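Local coordinates for malonyl CoA-acyl carrier protein transacylase (Mycobacterium tuberculosis, PDB 2QC3), which catalyses the transfer of the malonyl group from malonyl-CoA to holo acyl carrier protein, supplying malonyl-ACP for fatty acid biosynthesis, at residues V65-L70 / F269-T274; A265-P270 / R289-P294; G11-G16 / E53-A58; I3-P8 / K84-A89; S35-L40 / A110-A115. All blocks are in the same frame, centred on the assembly; numbering follows the deposited sequence.

Contact 1 of 5, residues V65-L70 / F269-T274; sequences VAATLL and FPPAGT
Thr68 reaches out from helix 57-77 and donates its hydroxyl hydrogen to the carbonyl of Pro270, with 2.7 Å between OG1 and Pro270 O. The donor meets that oxygen at a C=O...donor angle of 157° and lies 19° away from the carbonyl plane. The rotamer divides the threonine into two working branches: OG1 lies beside the backbone N (chi1 -69°) and is turned to the loop, while CG2 is anti to that nitrogen. Ile64 O, one helical turn back, is a second acceptor for the same proton, so the carbonyls of helix and loop share it. The methyl branch rests against the CB of Phe269, with Thr68 CG2 and Phe269 CB 3.9 Å apart, and the two side chains cross at about a right angle. The phenyl ring carries its CD2 to 3.7 Å from Thr68 O, an oblique approach to the ring.

One residue earlier, Ala67 offers its methyl group to the second proline, CB lying 3.9 Å from Pro271 CD. The peptide bond between Pro270 and Pro271 is cis; it bends the chain so that the Pro270 carbonyl and the Pro271 ring both face the same turn of the helix. All five touching residues are buried, and Ala97 and Ile101 of helix 94-101 also pack on Thr68. A loop with a cis-proline, leaving the C-terminal end of an inner strand of the parallel sheet, thus packs on helix 57-77 in the alpha/beta core of the FabD acyltransferase fold.

Contact 2 of 5, residues A265-P270 / R289-P294; sequences AIVEFP and RAVKSP
Val291 fits between Val267 and Pro270, using a different methyl group for each. Its chi1 of 180° makes the two branches diverge: CG2 lies 3.8 Å from Val267 CG1, while CG1 comes within 3.6 Å of Pro270 CD. In both pairs the side chains meet at a slant rather than lying alongside one another. The proline ring also faces the main chain of Val291, with Pro270 CB and Pro270 CD each 3.0 Å from Val291 O.

The backbones run almost in the same direction, 4° apart, and are joined in parallel register, Val267 beside Arg289 and Glu268 beside Ala290. Arg289 N donates to Ile266 O at 2.7 Å, Glu268 N to Arg289 O at 2.9 Å, and Val291 N to Glu268 O at 2.9 Å. The last two are the straighter, the bond from Glu268 N reaching an N-H...acceptor angle of 172°.

Val267 and Arg289 project to one face of the sheet, Glu268 and Ala290 to the other. The aliphatic base of Arg289 stays close to the neighbouring strand, but its chain bends at chi2 and leads the guanidinium group away to a salt bridge with Glu299. Glu268 is extended, which carries its buried carboxylate beyond the strand end: OE1 is hydrogen-bonded to Ser276 OG and OE2 accepts from Gly273 N, tying it to the start of helix 275-282. Strand 263-268, that helix and strand 288-290 form a beta-alpha-beta unit, whose last strand closes one edge of the parallel sheet.

Contact 3 of 5, residues G11-G16 / E53-A58; sequences GSQTEG and EITDTA
Ile54 packs the end of its side chain on the peptide group between Thr14 and Glu15, and Gln13 is the other main contributor to this van der Waals contact at the surface. Ile54 holds CG1 between its backbone N and carbonyl carbon (chi1 63°) and then extends, so that CD1 lies over the peptide, 3.4 Å from both Thr14 C and Glu15 N. Gln13 CG is in van der Waals contact with Ile54 O at 3.9 Å and stands 4.3 Å from Ile54 CD1. Leu63 of helix 57-77 also packs on Ile54. The contact thus lays the loop that follows strand 2-7 against the junction between helices 51-54 and 57-77 within the acyl transferase domain.

Hydrogen bonds fix the shapes of the two segments separately. Gln13 bends at chi2 and folds its amide back to its own loop, where Gly11 N donates to OE1 at 2.8 Å, in the carbonyl plane and on a lone pair. Asp56 is the N-cap of helix 57-77; its OD2 accepts from Ala58 N at 3.1 Å, the donor lying well above the carboxylate plane.

Of the polar groups nearer the interface, Glu15 OE1 is paired with Thr51 OG1, and Thr55 OG1 with Thr51 O, both in helix 51-54.

Contact 4 of 5, residues I3-P8 / K84-A89; sequences IALLAP and KDVIVA
Leu5 and Val86 meet at the apolar centre, Leu5 CD1 lying 4.2 Å from Val86 CB, on the face of the sheet that also carries Ile3 and Val88. The Leu5 side chain leaves with CG beside its backbone N (chi1 -55°), which sends the branch diagonally back to Val86 instead of to its direct neighbour Val88. Ile101 of helix 94-101 covers both Leu5 and Val88. On the other face, Ala4 CB touches Ile87 CG2 at 3.9 Å and Leu6 CD2 approaches Ala89 CB at 4.2 Å; Trp251 of helix 251-260 packs on Leu6 and Ala89.

These are neighbouring strands of a parallel sheet, their short axes 20° apart. The second strand leads to Ser92, an active-site residue by similarity, just beyond its end, at what is probably the nucleophile elbow of the fold.

Five backbone hydrogen bonds join the pair, among them Leu5 N to Ile87 O at 2.9 Å and Ala89 N to Leu5 O at 3.0 Å. A water also donates to Ile87 O, at 2.6 Å, so this carbonyl serves two donors. At the outer end Ile3 N reaches Asp85 O at 3.0 Å, and Lys84 directs its extended chain away from the strands, its NZ bonded to Ala301 O.

Contact 5 of 5, residues S35-L40 / A110-A115; sequences SKAADL and AVALAA
Ala38 CB and Ala115 CB meet at 3.4 Å, tighter than usual for two methyl groups, where the end of helix 27-37 packs against the side of helix 107-125. This is a helix-to-helix contact made through alanines, and it includes the Schellman motif that ends the first helix. The same Ala38 methyl lies 4.0 Å from Val111 CG1, so it sits over two residues one turn apart on the partner helix. Val111 presents that branch because a chi1 of 174° swings CG1 away from its own backbone N.

Ala37 makes the neighbouring contact. Its CB is 3.8 Å from Ala112 CB, and the Ala112 methyl also lies beside the Ala37 carbonyl, with CB 3.1 Å from Ala37 O, flanking the C=O. With side chains this small, the backbones themselves come close: the CA atoms of Ala38 and Ala112 are only 4.0 Å apart.

Behind this first shell, the Schellman ending at Asp39 probably helps to place Ala38. Asp39 departs from the helix with positive phi, and two backbone bonds reach back into the last turn, a weak one running from Asp39 N to Lys36 O. Ser35 OG is bonded both to Ile31 O within the helix and to Leu42 N beyond the turn, linking the helix to the segment that follows it. Leu42 of helix 42-47 reaches Val111, and Pro62 of helix 57-77 packs on Ala115 as well as on Leu40. Helix 107-125 keeps its regular bonding through the contact, with Ala115 N donating to Val111 O at 2.9 Å, and the bond that closes the Schellman turn runs from Leu40 N to Ser35 O at 2.8 Å.

Contacts 2 and 4 are strand pairs of one parallel sheet, and contact 1 takes up the chain at the end of its strand 263-268. Contacts 1 and 2 share Phe269 and Pro270, and strand 2-7 of contact 4 pairs with strand 263-268 of contact 2, Val267 N lying 2.7 Å from Ala4 O. Contact 1 joins this sheet to the helices: its Val65 and Leu69 pack on Ala114 and Ala110 of contact 5, and its Pro271 meets Ser12 of contact 3. Contacts 3 and 4 lie on opposite sides of the chain's centre, about 24 Å apart between centres. The side chains of Ala7, Gln13, Thr68 and Glu268 lie about 9 to 11 Å from that of Ser92, the active-site residue by similarity, whereas contact 5 lies away from it.

Contact 1 of 5, residues V65-L70 / F269-T274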
# COMPACT_ATOMS: atom_id res chain seq x y z
N VAL A 65 3.37 -2.14 -6.92
CA VAL A 65 2.37 -1.42 -7.71
C VAL A 65 2.25 -2.07 -9.08
O VAL A 65 1.15 -2.19 -9.61
CB VAL A 65 2.76 0.09 -7.87
CG1 VAL A 65 1.85 0.75 -8.90
CG2 VAL A 65 2.62 0.81 -6.54
N ALA A 66 3.38 -2.50 -9.64
CA ALA A 66 3.37 -3.15 -10.96
C ALA A 66 2.55 -4.45 -10.93
O ALA A 66 1.74 -4.71 -11.82
CB ALA A 66 4.81 -3.45 -11.41
N ALA A 67 2.76 -5.26 -9.90
CA ALA A 67 2.03 -6.52 -9.75
C ALA A 67 0.54 -6.22 -9.63
O ALA A 67 -0.29 -6.88 -10.26
CB ALA A 67 2.51 -7.26 -8.51
N THR A 68 0.21 -5.22 -8.82
CA THR A 68 -1.17 -4.85 -8.62
C THR A 68 -1.88 -4.42 -9.90
O THR A 68 -2.99 -4.87 -10.18
CB THR A 68 -1.32 -3.72 -7.57
OG1 THR A 68 -0.99 -4.23 -6.28
CG2 THR A 68 -2.77 -3.20 -7.53
N LEU A 69 -1.23 -3.56 -10.67
CA LEU A 69 -1.83 -3.07 -11.89
C LEU A 69 -1.90 -4.09 -13.02
O LEU A 69 -2.79 -4.02 -13.86
CB LEU A 69 -1.11 -1.78 -12.33
CG LEU A 69 -1.16 -0.71 -11.22
CD1 LEU A 69 -0.57 0.61 -11.71
CD2 LEU A 69 -2.62 -0.52 -10.77
N LEU A 70 -0.97 -5.05 -13.05
CA LEU A 70 -1.03 -6.08 -14.09
C LEU A 70 -2.37 -6.80 -13.92
O LEU A 70 -3.09 -7.04 -14.89
CB LEU A 70 0.10 -7.09 -13.94
CG LEU A 70 1.50 -6.70 -14.42
CD1 LEU A 70 2.47 -7.80 -14.06
CD2 LEU A 70 1.49 -6.46 -15.93
N PHE A 269 -5.92 -7.23 -4.26
CA PHE A 269 -5.04 -7.44 -5.40
C PHE A 269 -3.67 -7.94 -4.95
O PHE A 269 -3.30 -7.80 -3.79
CB PHE A 269 -4.88 -6.13 -6.18
CG PHE A 269 -6.09 -5.76 -6.98
CD1 PHE A 269 -7.26 -5.37 -6.35
CD2 PHE A 269 -6.06 -5.81 -8.36
CE1 PHE A 269 -8.38 -5.04 -7.08
CE2 PHE A 269 -7.18 -5.48 -9.11
CZ PHE A 269 -8.34 -5.09 -8.47
N PRO A 270 -2.91 -8.56 -5.87
CA PRO A 270 -1.58 -9.07 -5.54
C PRO A 270 -0.54 -7.94 -5.47
O PRO A 270 -0.74 -6.88 -6.04
CB PRO A 270 -1.29 -10.05 -6.67
CG PRO A 270 -2.03 -9.47 -7.82
CD PRO A 270 -3.35 -9.09 -7.17
N PRO A 271 0.56 -8.16 -4.74
CA PRO A 271 0.81 -9.41 -4.01
C PRO A 271 -0.05 -9.45 -2.75
O PRO A 271 0.22 -8.75 -1.78
CB PRO A 271 2.30 -9.32 -3.70
CG PRO A 271 2.53 -7.84 -3.55
CD PRO A 271 1.74 -7.28 -4.70
N ALA A 272 -1.11 -10.25 -2.80
CA ALA A 272 -2.04 -10.38 -1.68
C ALA A 272 -1.31 -10.40 -0.34
O ALA A 272 -0.31 -11.11 -0.18
CB ALA A 272 -2.86 -11.66 -1.84
N GLY A 273 -1.81 -9.62 0.60
CA GLY A 273 -1.20 -9.56 1.92
C GLY A 273 -2.15 -9.92 3.04
O GLY A 273 -2.60 -11.05 3.14
N THR A 274 -2.46 -8.94 3.88
CA THR A 274 -3.34 -9.16 5.02
C THR A 274 -4.55 -8.22 5.02
O THR A 274 -5.35 -8.25 5.95
CB THR A 274 -2.58 -8.96 6.34
OG1 THR A 274 -2.14 -7.60 6.44
CG2 THR A 274 -1.35 -9.88 6.40

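Contact 2 of 5, residues A265-P270 / R289-P294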
# COMPACT_ATOMS: atom_id res chain seq x y z
N ALA A 265 -18.59 -7.50 -1.13
CA ALA A 265 -17.51 -8.41 -1.46
C ALA A 265 -16.17 -7.68 -1.38
O ALA A 265 -16.09 -6.48 -1.66
CB ALA A 265 -17.71 -8.99 -2.85
N ILE A 266 -15.13 -8.40 -0.98
CA ILE A 266 -13.80 -7.81 -0.86
C ILE A 266 -12.82 -8.48 -1.80
O ILE A 266 -12.71 -9.71 -1.82
CB ILE A 266 -13.23 -7.96 0.56
CG1 ILE A 266 -14.19 -7.37 1.60
CG2 ILE A 266 -11.85 -7.31 0.63
CD1 ILE A 266 -14.48 -5.92 1.41
N VAL A 267 -12.10 -7.68 -2.58
CA VAL A 267 -11.11 -8.23 -3.49
C VAL A 267 -9.78 -7.56 -3.17
O VAL A 267 -9.66 -6.33 -3.21
CB VAL A 267 -11.47 -7.95 -4.97
CG1 VAL A 267 -10.41 -8.58 -5.88
CG2 VAL A 267 -12.85 -8.51 -5.29
N GLU A 268 -8.79 -8.37 -2.83
CA GLU A 268 -7.47 -7.84 -2.54
C GLU A 268 -6.59 -8.22 -3.70
O GLU A 268 -6.54 -9.39 -4.10
CB GLU A 268 -6.90 -8.41 -1.23
CG GLU A 268 -5.40 -8.16 -1.04
CD GLU A 268 -4.92 -8.36 0.39
OE1 GLU A 268 -5.50 -9.19 1.12
OE2 GLU A 268 -3.94 -7.70 0.79
N PHE A 269 -5.92 -7.23 -4.26
CA PHE A 269 -5.04 -7.44 -5.40
C PHE A 269 -3.67 -7.94 -4.95
O PHE A 269 -3.30 -7.80 -3.79
CB PHE A 269 -4.88 -6.13 -6.18
CG PHE A 269 -6.09 -5.76 -6.98
CD1 PHE A 269 -7.26 -5.37 -6.35
CD2 PHE A 269 -6.06 -5.81 -8.36
CE1 PHE A 269 -8.38 -5.04 -7.08
CE2 PHE A 269 -7.18 -5.48 -9.11
CZ PHE A 269 -8.34 -5.09 -8.47
N PRO A 270 -2.91 -8.56 -5.87
CA PRO A 270 -1.58 -9.07 -5.54
C PRO A 270 -0.54 -7.94 -5.47
O PRO A 270 -0.74 -6.88 -6.04
CB PRO A 270 -1.29 -10.05 -6.67
CG PRO A 270 -2.03 -9.47 -7.82
CD PRO A 270 -3.35 -9.09 -7.17
N ARG A 289 -11.76 -12.21 -1.59
CA ARG A 289 -11.02 -12.95 -2.60
C ARG A 289 -9.60 -12.42 -2.68
O ARG A 289 -9.37 -11.23 -2.90
CB ARG A 289 -11.70 -12.80 -3.97
CG ARG A 289 -13.02 -13.55 -4.09
CD ARG A 289 -12.81 -15.07 -4.05
NE ARG A 289 -14.06 -15.80 -4.23
CZ ARG A 289 -14.17 -17.12 -4.23
NH1 ARG A 289 -13.09 -17.88 -4.06
NH2 ARG A 289 -15.35 -17.70 -4.41
N ALA A 290 -8.64 -13.32 -2.48
CA ALA A 290 -7.23 -12.97 -2.53
C ALA A 290 -6.68 -13.30 -3.91
O ALA A 290 -6.49 -14.46 -4.24
CB ALA A 290 -6.46 -13.76 -1.47
N VAL A 291 -6.44 -12.27 -4.71
CA VAL A 291 -5.93 -12.48 -6.06
C VAL A 291 -4.43 -12.69 -6.07
O VAL A 291 -3.65 -11.77 -5.85
CB VAL A 291 -6.27 -11.29 -6.98
CG1 VAL A 291 -5.72 -11.53 -8.38
CG2 VAL A 291 -7.77 -11.09 -7.03
N LYS A 292 -4.02 -13.93 -6.32
CA LYS A 292 -2.60 -14.26 -6.38
C LYS A 292 -2.27 -14.95 -7.69
O LYS A 292 -1.11 -15.27 -7.95
CB LYS A 292 -2.22 -15.15 -5.19
CG LYS A 292 -3.32 -16.07 -4.70
CD LYS A 292 -3.73 -17.07 -5.76
CE LYS A 292 -4.78 -18.03 -5.21
NZ LYS A 292 -5.12 -19.10 -6.19
N SER A 293 -3.29 -15.17 -8.52
CA SER A 293 -3.10 -15.80 -9.81
C SER A 293 -4.20 -15.44 -10.80
O SER A 293 -5.35 -15.24 -10.41
CB SER A 293 -3.00 -17.33 -9.67
OG SER A 293 -4.22 -17.89 -9.20
N PRO A 294 -3.86 -15.34 -12.09
CA PRO A 294 -4.84 -15.00 -13.13
C PRO A 294 -6.05 -15.92 -13.09
O PRO A 294 -7.14 -15.55 -13.53
CB PRO A 294 -4.04 -15.16 -14.42
CG PRO A 294 -2.67 -14.78 -13.99
CD PRO A 294 -2.52 -15.49 -12.68

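Contact 3 of 5, residues G11-G16 / E53-A58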
# COMPACT_ATOMS: atom_id res chain seq x y z
N GLY A 11 5.86 -5.20 2.30
CA GLY A 11 5.85 -6.32 3.23
C GLY A 11 5.25 -7.57 2.63
O GLY A 11 5.40 -8.66 3.17
N SER A 12 4.58 -7.42 1.50
CA SER A 12 3.94 -8.54 0.83
C SER A 12 4.73 -9.06 -0.38
O SER A 12 4.51 -10.18 -0.83
CB SER A 12 2.53 -8.15 0.39
OG SER A 12 2.54 -6.92 -0.32
N GLN A 13 5.64 -8.24 -0.89
CA GLN A 13 6.44 -8.64 -2.04
C GLN A 13 7.24 -9.92 -1.79
O GLN A 13 7.74 -10.14 -0.69
CB GLN A 13 7.39 -7.51 -2.46
CG GLN A 13 8.52 -7.19 -1.49
CD GLN A 13 8.04 -6.59 -0.18
OE1 GLN A 13 7.03 -5.91 -0.13
NE2 GLN A 13 8.80 -6.83 0.89
N THR A 14 7.35 -10.75 -2.83
CA THR A 14 8.09 -12.00 -2.75
C THR A 14 8.72 -12.32 -4.10
O THR A 14 8.17 -11.96 -5.15
CB THR A 14 7.17 -13.18 -2.35
OG1 THR A 14 6.09 -13.28 -3.30
CG2 THR A 14 6.59 -12.96 -0.97
N GLU A 15 9.86 -13.00 -4.09
CA GLU A 15 10.53 -13.36 -5.34
C GLU A 15 9.60 -14.12 -6.28
O GLU A 15 8.78 -14.93 -5.85
CB GLU A 15 11.80 -14.18 -5.05
CG GLU A 15 11.60 -15.35 -4.11
CD GLU A 15 12.91 -16.03 -3.74
OE1 GLU A 15 13.78 -15.37 -3.13
OE2 GLU A 15 13.07 -17.23 -4.06
N GLY A 16 9.72 -13.83 -7.57
CA GLY A 16 8.89 -14.48 -8.57
C GLY A 16 7.43 -14.06 -8.54
O GLY A 16 6.59 -14.67 -9.20
N GLU A 53 16.88 -8.75 -2.40
CA GLU A 53 17.13 -7.62 -3.28
C GLU A 53 15.87 -6.80 -3.50
O GLU A 53 15.92 -5.57 -3.63
CB GLU A 53 17.68 -8.09 -4.63
CG GLU A 53 17.61 -7.02 -5.72
CD GLU A 53 18.24 -7.44 -7.03
OE1 GLU A 53 18.11 -8.62 -7.41
OE2 GLU A 53 18.87 -6.58 -7.69
N ILE A 54 14.72 -7.48 -3.54
CA ILE A 54 13.45 -6.82 -3.77
C ILE A 54 12.86 -6.18 -2.51
O ILE A 54 11.88 -5.43 -2.58
CB ILE A 54 12.42 -7.79 -4.35
CG1 ILE A 54 12.14 -8.92 -3.36
CG2 ILE A 54 12.92 -8.34 -5.68
CD1 ILE A 54 10.98 -9.82 -3.75
N THR A 55 13.44 -6.48 -1.35
CA THR A 55 12.95 -5.91 -0.11
C THR A 55 13.45 -4.47 0.01
O THR A 55 13.06 -3.73 0.91
CB THR A 55 13.41 -6.74 1.10
OG1 THR A 55 12.86 -8.06 0.99
CG2 THR A 55 12.93 -6.12 2.40
N ASP A 56 14.33 -4.08 -0.91
CA ASP A 56 14.86 -2.71 -0.96
C ASP A 56 13.65 -1.85 -1.32
O ASP A 56 13.04 -2.03 -2.37
CB ASP A 56 15.92 -2.62 -2.06
CG ASP A 56 16.43 -1.22 -2.27
OD1 ASP A 56 17.30 -1.03 -3.16
OD2 ASP A 56 15.98 -0.29 -1.56
N THR A 57 13.30 -0.91 -0.45
CA THR A 57 12.13 -0.07 -0.68
C THR A 57 12.10 0.61 -2.03
O THR A 57 11.04 0.81 -2.62
CB THR A 57 11.96 0.98 0.45
OG1 THR A 57 10.60 1.45 0.46
CG2 THR A 57 12.91 2.16 0.24
N ALA A 58 13.27 0.96 -2.55
CA ALA A 58 13.35 1.62 -3.85
C ALA A 58 12.85 0.68 -4.95
O ALA A 58 12.46 1.13 -6.03
CB ALA A 58 14.78 2.06 -4.12

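Contact 4 of 5, residues I3-P8 / K84-A89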
# COMPACT_ATOMS: atom_id res chain seq x y z
N ILE A 3 -18.32 -3.66 -4.50
CA ILE A 3 -17.15 -4.52 -4.33
C ILE A 3 -15.96 -3.68 -3.88
O ILE A 3 -15.63 -2.66 -4.49
CB ILE A 3 -16.77 -5.24 -5.64
CG1 ILE A 3 -17.87 -6.23 -6.04
CG2 ILE A 3 -15.47 -6.00 -5.45
CD1 ILE A 3 -19.16 -5.58 -6.48
N ALA A 4 -15.32 -4.10 -2.79
CA ALA A 4 -14.16 -3.37 -2.28
C ALA A 4 -12.89 -3.87 -2.95
O ALA A 4 -12.59 -5.06 -2.91
CB ALA A 4 -14.05 -3.52 -0.77
N LEU A 5 -12.16 -2.96 -3.58
CA LEU A 5 -10.91 -3.32 -4.23
C LEU A 5 -9.78 -2.77 -3.36
O LEU A 5 -9.65 -1.55 -3.21
CB LEU A 5 -10.86 -2.72 -5.65
CG LEU A 5 -12.02 -3.05 -6.60
CD1 LEU A 5 -11.71 -2.49 -7.98
CD2 LEU A 5 -12.25 -4.55 -6.68
N LEU A 6 -8.98 -3.67 -2.79
CA LEU A 6 -7.89 -3.26 -1.91
C LEU A 6 -6.52 -3.52 -2.49
O LEU A 6 -6.23 -4.63 -2.94
CB LEU A 6 -8.01 -3.99 -0.56
CG LEU A 6 -9.41 -4.08 0.06
CD1 LEU A 6 -9.32 -4.77 1.42
CD2 LEU A 6 -10.00 -2.69 0.21
N ALA A 7 -5.67 -2.50 -2.47
CA ALA A 7 -4.31 -2.60 -3.00
C ALA A 7 -3.31 -2.67 -1.86
O ALA A 7 -3.22 -1.76 -1.03
CB ALA A 7 -4.01 -1.41 -3.91
N PRO A 8 -2.52 -3.76 -1.80
CA PRO A 8 -1.51 -3.97 -0.76
C PRO A 8 -0.31 -3.04 -0.80
O PRO A 8 0.00 -2.44 -1.83
CB PRO A 8 -1.11 -5.43 -0.97
CG PRO A 8 -1.21 -5.58 -2.46
CD PRO A 8 -2.53 -4.89 -2.75
N LYS A 84 -20.22 -3.00 -12.43
CA LYS A 84 -20.37 -3.17 -10.99
C LYS A 84 -19.74 -2.02 -10.21
O LYS A 84 -18.62 -1.61 -10.49
CB LYS A 84 -19.72 -4.48 -10.56
CG LYS A 84 -20.26 -5.70 -11.28
CD LYS A 84 -19.45 -6.94 -10.94
CE LYS A 84 -19.96 -8.15 -11.69
NZ LYS A 84 -19.11 -9.35 -11.43
N ASP A 85 -20.47 -1.49 -9.22
CA ASP A 85 -19.94 -0.40 -8.42
C ASP A 85 -18.85 -0.87 -7.47
O ASP A 85 -18.96 -1.92 -6.84
CB ASP A 85 -21.05 0.29 -7.63
CG ASP A 85 -21.81 1.30 -8.45
OD1 ASP A 85 -22.87 0.94 -9.01
OD2 ASP A 85 -21.33 2.45 -8.57
N VAL A 86 -17.80 -0.07 -7.37
CA VAL A 86 -16.69 -0.41 -6.51
C VAL A 86 -16.27 0.75 -5.61
O VAL A 86 -16.63 1.91 -5.84
CB VAL A 86 -15.47 -0.85 -7.34
CG1 VAL A 86 -15.84 -2.00 -8.25
CG2 VAL A 86 -14.95 0.33 -8.15
N ILE A 87 -15.51 0.42 -4.57
CA ILE A 87 -14.97 1.41 -3.65
C ILE A 87 -13.51 0.96 -3.61
O ILE A 87 -13.23 -0.22 -3.41
CB ILE A 87 -15.65 1.31 -2.26
CG1 ILE A 87 -15.40 2.59 -1.46
CG2 ILE A 87 -15.18 0.09 -1.51
CD1 ILE A 87 -13.95 2.93 -1.26
N VAL A 88 -12.59 1.89 -3.86
CA VAL A 88 -11.16 1.55 -3.90
C VAL A 88 -10.38 2.08 -2.71
O VAL A 88 -10.65 3.17 -2.21
CB VAL A 88 -10.51 2.10 -5.19
CG1 VAL A 88 -9.14 1.48 -5.41
CG2 VAL A 88 -11.41 1.84 -6.39
N ALA A 89 -9.40 1.30 -2.27
CA ALA A 89 -8.54 1.70 -1.15
C ALA A 89 -7.22 0.94 -1.20
O ALA A 89 -7.19 -0.24 -1.56
CB ALA A 89 -9.25 1.44 0.17
O HOH W 1 -12.22 -1.11 -1.21

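Contact 5 of 5, residues S35-L40 / A110-A115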
# COMPACT_ATOMS: atom_id res chain seq x y z
N SER A 35 8.89 -0.62 -16.91
CA SER A 35 10.29 -0.70 -16.54
C SER A 35 10.99 0.55 -17.05
O SER A 35 11.96 1.02 -16.46
CB SER A 35 10.95 -1.94 -17.16
OG SER A 35 10.57 -3.11 -16.48
N LYS A 36 10.49 1.07 -18.16
CA LYS A 36 11.05 2.26 -18.77
C LYS A 36 10.65 3.50 -17.98
O LYS A 36 11.50 4.33 -17.66
CB LYS A 36 10.55 2.40 -20.21
CG LYS A 36 11.19 3.52 -21.00
CD LYS A 36 10.67 3.52 -22.43
CE LYS A 36 11.28 4.64 -23.25
NZ LYS A 36 10.75 4.65 -24.65
N ALA A 37 9.37 3.60 -17.66
CA ALA A 37 8.84 4.73 -16.90
C ALA A 37 9.49 4.85 -15.52
O ALA A 37 9.71 5.95 -15.03
CB ALA A 37 7.32 4.59 -16.74
N ALA A 38 9.78 3.70 -14.91
CA ALA A 38 10.40 3.67 -13.59
C ALA A 38 11.91 3.45 -13.68
O ALA A 38 12.60 3.36 -12.66
CB ALA A 38 9.78 2.56 -12.76
N ASP A 39 12.42 3.37 -14.91
CA ASP A 39 13.85 3.16 -15.14
C ASP A 39 14.36 2.03 -14.26
O ASP A 39 15.38 2.16 -13.60
CB ASP A 39 14.62 4.46 -14.85
CG ASP A 39 16.11 4.31 -15.10
OD1 ASP A 39 16.48 3.86 -16.20
OD2 ASP A 39 16.90 4.65 -14.20
N LEU A 40 13.62 0.93 -14.26
CA LEU A 40 13.97 -0.23 -13.45
C LEU A 40 13.59 -1.50 -14.21
O LEU A 40 12.53 -1.57 -14.82
CB LEU A 40 13.18 -0.16 -12.14
CG LEU A 40 13.83 -0.49 -10.79
CD1 LEU A 40 15.04 0.40 -10.56
CD2 LEU A 40 12.80 -0.29 -9.68
N ALA A 110 1.76 5.61 -12.64
CA ALA A 110 1.64 5.11 -11.27
C ALA A 110 2.92 4.36 -10.87
O ALA A 110 3.48 4.59 -9.79
CB ALA A 110 0.43 4.18 -11.14
N VAL A 111 3.38 3.47 -11.74
CA VAL A 111 4.59 2.71 -11.45
C VAL A 111 5.81 3.61 -11.33
O VAL A 111 6.61 3.44 -10.41
CB VAL A 111 4.84 1.64 -12.52
CG1 VAL A 111 6.18 0.95 -12.26
CG2 VAL A 111 3.71 0.60 -12.48
N ALA A 112 5.95 4.57 -12.24
CA ALA A 112 7.08 5.50 -12.21
C ALA A 112 7.02 6.37 -10.95
O ALA A 112 8.05 6.70 -10.37
CB ALA A 112 7.07 6.38 -13.45
N LEU A 113 5.81 6.76 -10.55
CA LEU A 113 5.62 7.58 -9.36
C LEU A 113 5.99 6.75 -8.14
O LEU A 113 6.56 7.25 -7.17
CB LEU A 113 4.16 8.04 -9.25
CG LEU A 113 3.87 8.91 -8.02
CD1 LEU A 113 4.70 10.20 -8.11
CD2 LEU A 113 2.38 9.23 -7.95
N ALA A 114 5.65 5.48 -8.20
CA ALA A 114 5.96 4.57 -7.12
C ALA A 114 7.49 4.41 -7.03
O ALA A 114 8.07 4.39 -5.94
CB ALA A 114 5.26 3.23 -7.37
N ALA A 115 8.16 4.30 -8.17
CA ALA A 115 9.61 4.16 -8.19
C ALA A 115 10.28 5.40 -7.58
O ALA A 115 11.31 5.29 -6.91
CB ALA A 115 10.10 3.95 -9.63